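Local structure of alcohol oxidase (Myceliophthora thermophila, 6F74) at residues N307-R321 with K402-W416. The protein binds FAD and probably works as a VAO-type flavoprotein oxidase, passing electrons from its substrate to oxygen. Residues are numbered along the deposited sequence; the frame is centred on the assembly and turned at random.
Sequences NVKAVTAHRLAIAPR and KLVITSTFAEYQDYW
His-314 lies against Phe-409 and Ser-407, and its side chain can be followed outward. CB stands 4.0 Å from Phe-409 CE2; with CG anti to the backbone N (chi1 178°), the imidazole swings across the phenyl ring, CG near Phe-409 CE2 and His-314 CD2 3.4 Å from both CZ and CE2 of Phe-409, over one face toward the rim. Planes 29° apart and centroids 4.7 Å apart define an offset stack. At the tip, His-314 NE2 hydrogen-bonds with Ser-407 OG in the imidazole plane at 2.9 Å. Paired backbone bonds, such as Ala-313 N to Ala-410 O (2.8 Å) with its return from Ala-410 N, make 311-320 and 403-412 antiparallel neighbours in a seven-stranded sheet; 403-412 is outermost, while 370-378 flanks 311-320 on its other side. Beyond the strands, Asn-307 grips the start of helix 415-422: OD1 takes Tyr-415 N on an in-plane lone pair (3.0 Å), and ND2 of Asn-307 donates to the anti lone pair of Asp-414 OD2 and also bonds Asn-223 OD1. With an alanine here, Tyr-415 N would probably lose this acceptor and the Asp-414 carboxylate its amide donor. OD2 of Asp-414 also accepts from Trp-416 N (2.9 Å), the N-cap bond, from above the carboxylate plane.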
# COMPACT_ATOMS: atom_id res chain seq x y z
N ASN A 307 19.13 -15.33 -7.70
CA ASN A 307 19.66 -14.91 -6.40
C ASN A 307 21.02 -14.23 -6.62
O ASN A 307 21.66 -14.41 -7.64
CB ASN A 307 19.80 -16.09 -5.41
CG ASN A 307 19.60 -15.69 -3.95
OD1 ASN A 307 19.77 -14.52 -3.57
ND2 ASN A 307 19.28 -16.69 -3.10
N VAL A 308 21.41 -13.39 -5.65
CA VAL A 308 22.70 -12.70 -5.70
C VAL A 308 23.66 -13.40 -4.74
O VAL A 308 23.22 -14.14 -3.86
CB VAL A 308 22.60 -11.20 -5.36
CG1 VAL A 308 21.83 -10.48 -6.46
CG2 VAL A 308 21.97 -10.96 -3.99
N LYS A 309 24.95 -13.14 -4.92
CA LYS A 309 25.96 -13.68 -4.00
C LYS A 309 26.25 -12.78 -2.81
O LYS A 309 26.82 -13.23 -1.81
CB LYS A 309 27.23 -14.10 -4.74
CG LYS A 309 27.18 -15.60 -5.09
CD LYS A 309 28.28 -16.02 -6.05
CE LYS A 309 27.86 -15.64 -7.47
NZ LYS A 309 28.83 -16.10 -8.53
N ALA A 310 25.84 -11.53 -2.89
CA ALA A 310 26.09 -10.62 -1.77
C ALA A 310 25.06 -9.55 -1.74
O ALA A 310 24.50 -9.19 -2.77
CB ALA A 310 27.50 -10.04 -1.86
N VAL A 311 24.74 -9.11 -0.53
CA VAL A 311 23.99 -7.87 -0.28
C VAL A 311 24.65 -7.26 0.93
O VAL A 311 24.96 -7.97 1.90
CB VAL A 311 22.51 -8.10 0.06
CG1 VAL A 311 21.79 -6.76 0.28
CG2 VAL A 311 21.80 -8.86 -1.04
N THR A 312 24.87 -5.96 0.89
CA THR A 312 25.35 -5.26 2.08
C THR A 312 24.34 -4.19 2.46
O THR A 312 23.91 -3.43 1.62
CB THR A 312 26.73 -4.62 1.84
OG1 THR A 312 27.64 -5.64 1.43
CG2 THR A 312 27.28 -4.02 3.13
N ALA A 313 24.01 -4.15 3.74
CA ALA A 313 23.12 -3.15 4.30
C ALA A 313 23.92 -2.07 5.01
O ALA A 313 24.94 -2.36 5.62
CB ALA A 313 22.16 -3.82 5.28
N HIS A 314 23.42 -0.85 4.93
CA HIS A 314 24.02 0.31 5.57
C HIS A 314 23.05 0.88 6.58
O HIS A 314 21.98 1.31 6.21
CB HIS A 314 24.30 1.39 4.53
CG HIS A 314 24.89 2.65 5.10
ND1 HIS A 314 24.38 3.89 4.82
CD2 HIS A 314 25.97 2.85 5.90
CE1 HIS A 314 25.11 4.81 5.44
NE2 HIS A 314 26.08 4.20 6.10
N ARG A 315 23.41 0.85 7.86
CA ARG A 315 22.58 1.45 8.90
C ARG A 315 23.14 2.81 9.29
O ARG A 315 24.26 2.91 9.75
CB ARG A 315 22.47 0.50 10.09
CG ARG A 315 21.63 -0.77 9.77
CD ARG A 315 20.11 -0.50 9.82
NE ARG A 315 19.34 -1.77 9.78
CZ ARG A 315 18.76 -2.36 10.85
NH1 ARG A 315 18.80 -1.83 12.09
NH2 ARG A 315 18.06 -3.49 10.69
N LEU A 316 22.35 3.86 9.11
CA LEU A 316 22.79 5.22 9.41
C LEU A 316 21.88 5.81 10.44
O LEU A 316 20.69 5.66 10.33
CB LEU A 316 22.76 6.12 8.16
CG LEU A 316 23.15 7.61 8.33
CD1 LEU A 316 24.64 7.76 8.60
CD2 LEU A 316 22.78 8.39 7.08
N ALA A 317 22.43 6.53 11.41
CA ALA A 317 21.63 7.23 12.38
C ALA A 317 22.27 8.57 12.70
O ALA A 317 23.49 8.67 12.85
CB ALA A 317 21.48 6.40 13.65
N ILE A 318 21.42 9.57 12.81
CA ILE A 318 21.82 10.96 12.97
C ILE A 318 20.97 11.56 14.07
O ILE A 318 19.74 11.49 13.99
CB ILE A 318 21.55 11.81 11.69
CG1 ILE A 318 22.13 11.13 10.45
CG2 ILE A 318 22.07 13.22 11.88
CD1 ILE A 318 21.77 11.79 9.15
N ALA A 319 21.61 12.19 15.04
CA ALA A 319 20.91 12.88 16.10
C ALA A 319 21.59 14.19 16.43
O ALA A 319 22.81 14.28 16.27
CB ALA A 319 20.89 12.02 17.36
N PRO A 320 20.82 15.18 16.95
CA PRO A 320 21.37 16.43 17.41
C PRO A 320 22.29 16.25 18.58
O PRO A 320 22.01 15.44 19.45
CB PRO A 320 20.15 17.25 17.85
CG PRO A 320 19.05 16.31 18.01
CD PRO A 320 19.35 15.17 17.06
N ARG A 321 23.39 16.97 18.59
CA ARG A 321 24.15 17.15 19.83
C ARG A 321 23.38 18.07 20.73
O ARG A 321 23.45 17.93 21.93
CB ARG A 321 25.54 17.75 19.57
CG ARG A 321 26.45 16.80 18.84
CD ARG A 321 27.90 17.25 18.94
NE ARG A 321 28.65 16.43 17.99
CZ ARG A 321 29.24 15.26 18.25
NH1 ARG A 321 29.22 14.72 19.48
NH2 ARG A 321 29.88 14.62 17.27
N LYS A 402 28.29 19.14 14.83
CA LYS A 402 26.93 19.57 15.14
C LYS A 402 25.97 18.42 15.48
O LYS A 402 25.01 18.62 16.23
CB LYS A 402 26.40 20.39 13.94
CG LYS A 402 27.35 21.53 13.52
CD LYS A 402 26.76 22.52 12.52
CE LYS A 402 27.26 23.96 12.72
NZ LYS A 402 28.76 24.16 12.70
N LEU A 403 26.25 17.23 14.95
CA LEU A 403 25.40 16.05 15.11
C LEU A 403 26.20 14.82 15.49
O LEU A 403 27.38 14.71 15.15
CB LEU A 403 24.66 15.78 13.81
CG LEU A 403 23.89 16.94 13.18
CD1 LEU A 403 23.36 16.63 11.82
CD2 LEU A 403 22.71 17.35 14.05
N VAL A 404 25.56 13.90 16.21
CA VAL A 404 26.11 12.56 16.45
C VAL A 404 25.65 11.63 15.33
O VAL A 404 24.45 11.45 15.11
CB VAL A 404 25.63 11.99 17.80
CG1 VAL A 404 26.24 10.61 18.05
CG2 VAL A 404 25.95 12.97 18.95
N ILE A 405 26.60 11.05 14.61
CA ILE A 405 26.32 10.26 13.41
C ILE A 405 26.98 8.89 13.53
O ILE A 405 28.16 8.81 13.80
CB ILE A 405 26.87 10.97 12.15
CG1 ILE A 405 26.08 12.24 11.88
CG2 ILE A 405 26.77 10.06 10.91
CD1 ILE A 405 26.73 13.19 10.90
N THR A 406 26.22 7.84 13.29
CA THR A 406 26.71 6.48 13.37
C THR A 406 26.38 5.79 12.07
O THR A 406 25.34 6.05 11.46
CB THR A 406 26.12 5.68 14.54
OG1 THR A 406 24.70 5.76 14.51
CG2 THR A 406 26.62 6.20 15.85
N SER A 407 27.27 4.90 11.68
CA SER A 407 27.25 4.35 10.34
C SER A 407 27.84 2.98 10.41
O SER A 407 29.01 2.86 10.76
CB SER A 407 28.09 5.24 9.41
OG SER A 407 28.06 4.74 8.11
N THR A 408 27.06 1.95 10.11
CA THR A 408 27.57 0.58 10.11
C THR A 408 27.10 -0.19 8.90
O THR A 408 26.10 0.16 8.28
CB THR A 408 27.14 -0.16 11.38
OG1 THR A 408 25.71 -0.29 11.42
CG2 THR A 408 27.61 0.58 12.62
N PHE A 409 27.82 -1.26 8.58
CA PHE A 409 27.52 -2.10 7.44
C PHE A 409 27.40 -3.54 7.89
O PHE A 409 28.12 -3.96 8.79
CB PHE A 409 28.62 -2.01 6.39
CG PHE A 409 28.78 -0.62 5.83
CD1 PHE A 409 29.58 0.31 6.47
CD2 PHE A 409 28.14 -0.25 4.67
CE1 PHE A 409 29.73 1.58 5.97
CE2 PHE A 409 28.28 1.02 4.15
CZ PHE A 409 29.08 1.94 4.80
N ALA A 410 26.47 -4.27 7.29
CA ALA A 410 26.30 -5.69 7.52
C ALA A 410 26.25 -6.40 6.18
O ALA A 410 25.47 -5.99 5.31
CB ALA A 410 25.04 -5.95 8.31
N GLU A 411 27.07 -7.43 6.00
CA GLU A 411 27.14 -8.19 4.73
C GLU A 411 26.34 -9.47 4.87
O GLU A 411 26.37 -10.10 5.93
CB GLU A 411 28.58 -8.49 4.33
CG GLU A 411 28.71 -8.84 2.84
CD GLU A 411 30.15 -8.84 2.34
OE1 GLU A 411 30.81 -7.80 2.50
OE2 GLU A 411 30.63 -9.87 1.76
N TYR A 412 25.58 -9.83 3.83
CA TYR A 412 24.85 -11.11 3.76
C TYR A 412 25.28 -11.84 2.51
O TYR A 412 25.72 -11.19 1.55
CB TYR A 412 23.33 -10.87 3.73
CG TYR A 412 22.84 -10.12 4.95
CD1 TYR A 412 22.54 -10.78 6.13
CD2 TYR A 412 22.75 -8.74 4.93
CE1 TYR A 412 22.12 -10.08 7.25
CE2 TYR A 412 22.33 -8.04 6.04
CZ TYR A 412 22.02 -8.72 7.20
OH TYR A 412 21.62 -8.04 8.33
N GLN A 413 25.14 -13.17 2.52
CA GLN A 413 25.59 -14.02 1.38
C GLN A 413 24.48 -14.43 0.38
O GLN A 413 24.74 -15.19 -0.56
CB GLN A 413 26.34 -15.26 1.89
CG GLN A 413 27.47 -14.94 2.86
CD GLN A 413 28.51 -13.96 2.30
OE1 GLN A 413 29.21 -14.29 1.36
NE2 GLN A 413 28.60 -12.74 2.87
N ASP A 414 23.26 -13.92 0.56
CA ASP A 414 22.19 -14.03 -0.45
C ASP A 414 21.08 -13.05 -0.16
O ASP A 414 21.11 -12.34 0.86
CB ASP A 414 21.62 -15.49 -0.58
CG ASP A 414 20.45 -15.77 0.35
OD1 ASP A 414 20.64 -15.71 1.58
OD2 ASP A 414 19.33 -16.05 -0.13
N TYR A 415 20.10 -12.98 -1.05
CA TYR A 415 19.01 -12.06 -0.87
C TYR A 415 18.17 -12.35 0.39
O TYR A 415 17.77 -11.44 1.13
CB TYR A 415 18.10 -12.07 -2.10
CG TYR A 415 16.97 -11.09 -1.96
CD1 TYR A 415 17.21 -9.72 -2.10
CD2 TYR A 415 15.68 -11.52 -1.66
CE1 TYR A 415 16.19 -8.80 -1.98
CE2 TYR A 415 14.65 -10.60 -1.51
CZ TYR A 415 14.91 -9.24 -1.67
OH TYR A 415 13.90 -8.31 -1.55
N TRP A 416 17.86 -13.63 0.61
CA TRP A 416 16.88 -13.98 1.63
C TRP A 416 17.36 -13.84 3.05
O TRP A 416 16.56 -13.41 3.89
CB TRP A 416 16.30 -15.36 1.38
CG TRP A 416 15.52 -15.36 0.12
CD1 TRP A 416 15.87 -15.97 -1.05
CD2 TRP A 416 14.31 -14.65 -0.13
NE1 TRP A 416 14.94 -15.69 -2.01
CE2 TRP A 416 13.97 -14.89 -1.47
CE3 TRP A 416 13.49 -13.83 0.64
CZ2 TRP A 416 12.83 -14.34 -2.05
CZ3 TRP A 416 12.36 -13.28 0.06
CH2 TRP A 416 12.04 -13.54 -1.28
O HOH W 1 24.24 3.32 12.60